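Local coordinates for protein beta-lactamase/D-alanine Carboxypeptidase (PDB 3RJU) that probably acts as a serine beta-lactamase or D-alanine carboxypeptidase of the penicillin-recognising family, hydrolysing beta-lactams or D-alanyl peptides through an acyl-enzyme, at residues Q279-G284 with Y289-A294; P297-K302 with G341-V346. All blocks are in the same frame, centred on the assembly; numbering follows the deposited sequence.

Contact 1. Residues Q279-G284 with Y289-A294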
loop_
_atom_site.group_PDB
_atom_site.type_symbol
_atom_site.label_atom_id
_atom_site.label_comp_id
_atom_site.label_asym_id
_atom_site.label_seq_id
_atom_site.Cartn_x
_atom_site.Cartn_y
_atom_site.Cartn_z
ATOM N N GLN A 279 7.279 -15.282 2.829
ATOM C CA GLN A 279 6.027 -16.012 3.003
ATOM C C GLN A 279 5.031 -15.247 3.859
ATOM O O GLN A 279 5.364 -14.802 4.962
ATOM C CB GLN A 279 6.284 -17.370 3.642
ATOM C CG GLN A 279 5.022 -18.148 3.946
ATOM C CD GLN A 279 5.339 -19.554 4.412
ATOM O OE1 GLN A 279 5.853 -20.376 3.644
ATOM N NE2 GLN A 279 5.069 -19.828 5.687
ATOM N N ALA A 280 3.810 -15.115 3.334
ATOM C CA ALA A 280 2.716 -14.503 4.059
ATOM C C ALA A 280 2.125 -15.528 5.002
ATOM O O ALA A 280 1.552 -16.530 4.570
ATOM C CB ALA A 280 1.636 -14.009 3.088
ATOM N N ASP A 281 2.265 -15.288 6.298
ATOM C CA ASP A 281 1.690 -16.204 7.281
ATOM C C ASP A 281 0.243 -15.876 7.656
ATOM O O ASP A 281 -0.512 -16.758 8.099
ATOM C CB ASP A 281 2.594 -16.284 8.500
ATOM C CG ASP A 281 3.915 -16.928 8.163
ATOM O OD1 ASP A 281 3.873 -18.039 7.593
ATOM O OD2 ASP A 281 4.976 -16.317 8.416
ATOM N N ALA A 282 -0.152 -14.617 7.468
ATOM C CA ALA A 282 -1.554 -14.236 7.640
ATOM C C ALA A 282 -1.845 -13.030 6.782
ATOM O O ALA A 282 -0.948 -12.212 6.519
ATOM C CB ALA A 282 -1.903 -13.970 9.128
ATOM N N LEU A 283 -3.088 -12.928 6.317
ATOM C CA LEU A 283 -3.507 -11.796 5.505
ATOM C C LEU A 283 -4.454 -10.922 6.308
ATOM O O LEU A 283 -5.403 -11.429 6.944
ATOM C CB LEU A 283 -4.238 -12.284 4.249
ATOM C CG LEU A 283 -3.501 -13.278 3.345
ATOM C CD1 LEU A 283 -4.269 -13.495 2.039
ATOM C CD2 LEU A 283 -2.081 -12.848 3.090
ATOM N N GLY A 284 -4.201 -9.616 6.292
ATOM C CA GLY A 284 -5.124 -8.668 6.876
ATOM C C GLY A 284 -5.820 -7.860 5.797
ATOM O O GLY A 284 -6.057 -8.334 4.670
ATOM N N TYR A 289 1.112 -10.267 7.204
ATOM C CA TYR A 289 1.891 -10.604 8.385
ATOM C C TYR A 289 2.823 -11.759 8.085
ATOM O O TYR A 289 2.411 -12.762 7.501
ATOM C CB TYR A 289 0.983 -10.980 9.560
ATOM C CG TYR A 289 1.743 -11.483 10.764
ATOM C CD1 TYR A 289 2.509 -10.616 11.530
ATOM C CD2 TYR A 289 1.686 -12.826 11.141
ATOM C CE1 TYR A 289 3.216 -11.070 12.640
ATOM C CE2 TYR A 289 2.393 -13.294 12.251
ATOM C CZ TYR A 289 3.145 -12.405 12.999
ATOM O OH TYR A 289 3.852 -12.844 14.096
HETATM N N MSE A 290 4.086 -11.594 8.471
HETATM C CA MSE A 290 5.073 -12.669 8.399
HETATM C C MSE A 290 5.485 -13.018 9.812
HETATM O O MSE A 290 5.939 -12.145 10.565
HETATM C CB MSE A 290 6.297 -12.218 7.588
HETATM C CG MSE A 290 5.942 -11.764 6.169
HETATM SE SE MSE A 290 7.463 -11.380 5.035
HETATM C CE MSE A 290 8.414 -10.114 6.158
ATOM N N ALA A 291 5.310 -14.285 10.193
ATOM C CA ALA A 291 5.678 -14.716 11.538
ATOM C C ALA A 291 7.197 -14.745 11.712
ATOM O O ALA A 291 7.930 -14.860 10.734
ATOM C CB ALA A 291 5.110 -16.079 11.826
ATOM N N PRO A 292 7.669 -14.676 12.968
ATOM C CA PRO A 292 9.115 -14.758 13.226
ATOM C C PRO A 292 9.671 -16.030 12.618
ATOM O O PRO A 292 9.065 -17.105 12.732
ATOM C CB PRO A 292 9.216 -14.840 14.753
ATOM C CG PRO A 292 7.886 -14.404 15.264
ATOM C CD PRO A 292 6.868 -14.662 14.204
ATOM N N LYS A 293 10.830 -15.914 11.986
ATOM C CA LYS A 293 11.503 -17.081 11.443
ATOM C C LYS A 293 12.893 -16.670 11.033
ATOM O O LYS A 293 13.132 -15.508 10.747
ATOM C CB LYS A 293 10.749 -17.624 10.235
ATOM C CG LYS A 293 10.781 -16.711 9.016
ATOM C CD LYS A 293 9.734 -17.148 7.986
ATOM C CE LYS A 293 8.310 -17.031 8.559
ATOM N NZ LYS A 293 7.314 -17.586 7.630
ATOM N N ALA A 294 13.780 -17.663 11.024
ATOM C CA ALA A 294 15.204 -17.432 10.954
ATOM C C ALA A 294 15.550 -16.440 12.054
ATOM O O ALA A 294 15.232 -16.651 13.230
ATOM C CB ALA A 294 15.586 -16.889 9.586
HETATM O O HOH W 1 7.966 -15.159 5.980
HETATM O O HOH W 2 5.705 -19.613 9.515
#
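Asp-281 reaches across to Ala-291 and Lys-293, and its carboxylate collects the side-chain polar bonds of the contact. OD2 is gripped twice. The backbone N of Ala-291 bonds to its anti lone pair at 2.7 Å. The Lys-293 side chain runs against that of Asp-281, and its NZ meets the syn lone pair of OD2 at 2.8 Å, a salt bridge. The other oxygen, OD1, receives Gln-279 NE2 at 2.9 Å. That bond is nearly straight (170°) and lies in the amide plane of Gln-279. The Lys-293 chain starts with CG between its backbone N and carbonyl carbon (chi1 68°), and a further bend at chi3 helps bring NZ to the carboxylate. One water joins Lys-293 NZ to Gln-279 O, and a second joins it to Asp-281 OD1.

Next to this cluster, the strands 282-284 and 288-290 form a beta hairpin with a classic beta bulge. Asp-281 and Ala-282 both face Tyr-289, whose O accepts from Asp-281 N at 2.8 Å and from Ala-282 N at 3.2 Å. Tyr-289 N returns a bond to Ala-282 O at 2.9 Å. Ala-282 CB and Tyr-289 CB lie on the same face of the sheet, with Leu-261 of the neighbouring strand. The CG of selenomethionine Met-290 lies 3.3 Å from Gln-279 O.

The bulge sets Asp-281 just before strand 282-284. Two bonds on OD2 and the amide on OD1 fix the rotation of its carboxylate. The nearby ammonium group probably favours the ionised acid.

Contact 2. Residues P297-K302 with G341-V346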
loop_
_atom_site.group_PDB
_atom_site.type_symbol
_atom_site.label_atom_id
_atom_site.label_comp_id
_atom_site.label_asym_id
_atom_site.label_seq_id
_atom_site.Cartn_x
_atom_site.Cartn_y
_atom_site.Cartn_z
ATOM N N PRO A 297 12.034 -10.951 13.047
ATOM C CA PRO A 297 10.884 -10.870 13.950
ATOM C C PRO A 297 9.566 -10.991 13.183
ATOM O O PRO A 297 9.589 -11.060 11.953
ATOM C CB PRO A 297 11.021 -9.470 14.541
ATOM C CG PRO A 297 11.646 -8.662 13.437
ATOM C CD PRO A 297 12.606 -9.622 12.749
ATOM N N GLY A 298 8.446 -11.047 13.899
ATOM C CA GLY A 298 7.140 -10.994 13.262
ATOM C C GLY A 298 6.944 -9.592 12.731
ATOM O O GLY A 298 7.127 -8.615 13.458
ATOM N N ILE A 299 6.587 -9.500 11.456
ATOM C CA ILE A 299 6.567 -8.238 10.749
ATOM C C ILE A 299 5.235 -8.041 10.041
ATOM O O ILE A 299 4.735 -8.953 9.378
ATOM C CB ILE A 299 7.715 -8.216 9.696
ATOM C CG1 ILE A 299 9.079 -8.095 10.404
ATOM C CG2 ILE A 299 7.506 -7.086 8.664
ATOM C CD1 ILE A 299 10.277 -8.352 9.486
HETATM N N MSE A 300 4.659 -6.852 10.212
HETATM C CA MSE A 300 3.509 -6.394 9.441
HETATM C C MSE A 300 4.060 -5.570 8.291
HETATM O O MSE A 300 4.831 -4.624 8.519
HETATM C CB MSE A 300 2.604 -5.493 10.301
HETATM C CG MSE A 300 1.885 -6.219 11.393
HETATM SE SE MSE A 300 0.517 -7.402 10.672
HETATM C CE MSE A 300 -0.796 -6.089 10.228
ATOM N N GLN A 301 3.651 -5.892 7.068
ATOM C CA GLN A 301 4.262 -5.249 5.914
ATOM C C GLN A 301 3.338 -5.088 4.713
ATOM O O GLN A 301 2.241 -5.671 4.653
ATOM C CB GLN A 301 5.578 -5.970 5.523
ATOM C CG GLN A 301 5.468 -7.481 5.270
ATOM C CD GLN A 301 5.009 -7.863 3.841
ATOM O OE1 GLN A 301 4.544 -7.026 3.057
ATOM N NE2 GLN A 301 5.162 -9.128 3.506
ATOM N N LYS A 302 3.775 -4.255 3.772
ATOM C CA LYS A 302 3.119 -4.144 2.472
ATOM C C LYS A 302 4.175 -3.777 1.439
ATOM O O LYS A 302 5.046 -2.945 1.706
ATOM C CB LYS A 302 2.028 -3.069 2.471
ATOM C CG LYS A 302 1.293 -2.959 1.114
ATOM C CD LYS A 302 0.434 -4.211 0.841
ATOM C CE LYS A 302 -0.122 -4.257 -0.594
ATOM N NZ LYS A 302 0.862 -4.827 -1.567
ATOM N N GLY A 341 16.724 -6.311 2.765
ATOM C CA GLY A 341 17.570 -5.420 3.542
ATOM C C GLY A 341 16.792 -4.687 4.623
ATOM O O GLY A 341 17.260 -4.539 5.753
ATOM N N VAL A 342 15.595 -4.214 4.277
ATOM C CA VAL A 342 14.731 -3.589 5.276
ATOM C C VAL A 342 14.378 -4.564 6.406
ATOM O O VAL A 342 14.423 -4.200 7.581
ATOM C CB VAL A 342 13.458 -2.990 4.631
ATOM C CG1 VAL A 342 12.404 -2.666 5.687
ATOM C CG2 VAL A 342 13.815 -1.751 3.788
ATOM N N ASN A 343 14.045 -5.804 6.062
ATOM C CA ASN A 343 13.683 -6.773 7.089
ATOM C C ASN A 343 14.848 -7.043 8.034
ATOM O O ASN A 343 14.669 -7.159 9.246
ATOM C CB ASN A 343 13.163 -8.075 6.468
ATOM C CG ASN A 343 11.827 -7.889 5.769
ATOM O OD1 ASN A 343 11.029 -7.012 6.159
ATOM N ND2 ASN A 343 11.573 -8.700 4.724
ATOM N N GLN A 344 16.050 -7.120 7.474
ATOM C CA GLN A 344 17.228 -7.305 8.307
ATOM C C GLN A 344 17.515 -6.089 9.181
ATOM O O GLN A 344 17.942 -6.236 10.328
ATOM C CB GLN A 344 18.432 -7.668 7.447
ATOM C CG GLN A 344 18.269 -9.031 6.828
ATOM C CD GLN A 344 19.333 -9.347 5.812
ATOM O OE1 GLN A 344 20.408 -8.740 5.808
ATOM N NE2 GLN A 344 19.047 -10.307 4.939
ATOM N N LEU A 345 17.294 -4.893 8.639
ATOM C CA LEU A 345 17.387 -3.677 9.444
ATOM C C LEU A 345 16.400 -3.742 10.620
ATOM O O LEU A 345 16.758 -3.466 11.766
ATOM C CB LEU A 345 17.114 -2.439 8.587
ATOM C CG LEU A 345 16.955 -1.093 9.321
ATOM C CD1 LEU A 345 18.170 -0.746 10.196
ATOM C CD2 LEU A 345 16.693 0.009 8.308
ATOM N N VAL A 346 15.154 -4.106 10.325
ATOM C CA VAL A 346 14.132 -4.199 11.366
ATOM C C VAL A 346 14.573 -5.215 12.434
ATOM O O VAL A 346 14.410 -4.986 13.639
ATOM C CB VAL A 346 12.753 -4.572 10.771
ATOM C CG1 VAL A 346 11.775 -4.964 11.866
ATOM C CG2 VAL A 346 12.195 -3.398 9.968
#
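Ile-299 and Asn-343 meet obliquely where a helix packs on one face of the central antiparallel sheet. This is the alpha-beta sandwich of the serine beta-lactamase and penicillin-binding protein fold. Residues 297-302 lead into strand 299-306, and residues 341-346 belong to the C-terminal helix 336-349. The backbones stay well apart, with Ile-299 CA and Asn-343 CA 8.1 Å from each other. Side chains fill the distance between them.

Ile-299 points toward the helix. Its CG1 branch lies beside the backbone N, opposite the carbonyl carbon (chi1 -71°), and chi2 of 168° extends it. The CD1 methyl therefore leads the approach and reaches Asn-343 OD1 at 3.7 Å. This is a van der Waals contact. The amide oxygen is hydrogen-bonded to Tyr-312 OH on strand 309-316, and the Asn-343 side chain also touches Met-290 on strand 288-290.

Val-346 lies almost one helical turn further along and points toward the sheet. Its CG1 is placed opposite the backbone N (chi1 168°). This methyl meets the Pro-297 ring at an angle. The same CG1 also lies near the CG1 of Ile-299, at 4.4 Å. Val-316 of strand 309-316 touches Val-346 as well.

Lys-302, further along the strand, does not touch the helix segment; its NZ is hydrogen-bonded to Tyr-159 OH and its side chain touches Ser-62, consistent with the active-site motifs of this family. No hydrogen bond joins the two segments, so apolar and van der Waals contacts alone make up the meeting of strand and helix. At the loop end of the contact, Pro-297 CG lies 4.0 Å from Val-346 CG1.

In the fold
From the N terminus, helix 6-20 and the first two strands come long before either contact. Contact 1 comes first and closes a short hairpin loop between residues 279-284 and 289-294. The chain then turns and enters strand 299-306, where contact 2 opens. Contact 2 closes only after strands 309-316 and 321-328, when the C-terminal helix folds back over the sheet. The two contacts are in series, neither nested nor crossed. They meet in the sheet, where strands 288-290 and 299-306 are neighbours and Met-290 O probably bonds to Ile-299 N. Contact 1 joins strands within the sheet, while contact 2 ties the sheet to a helix.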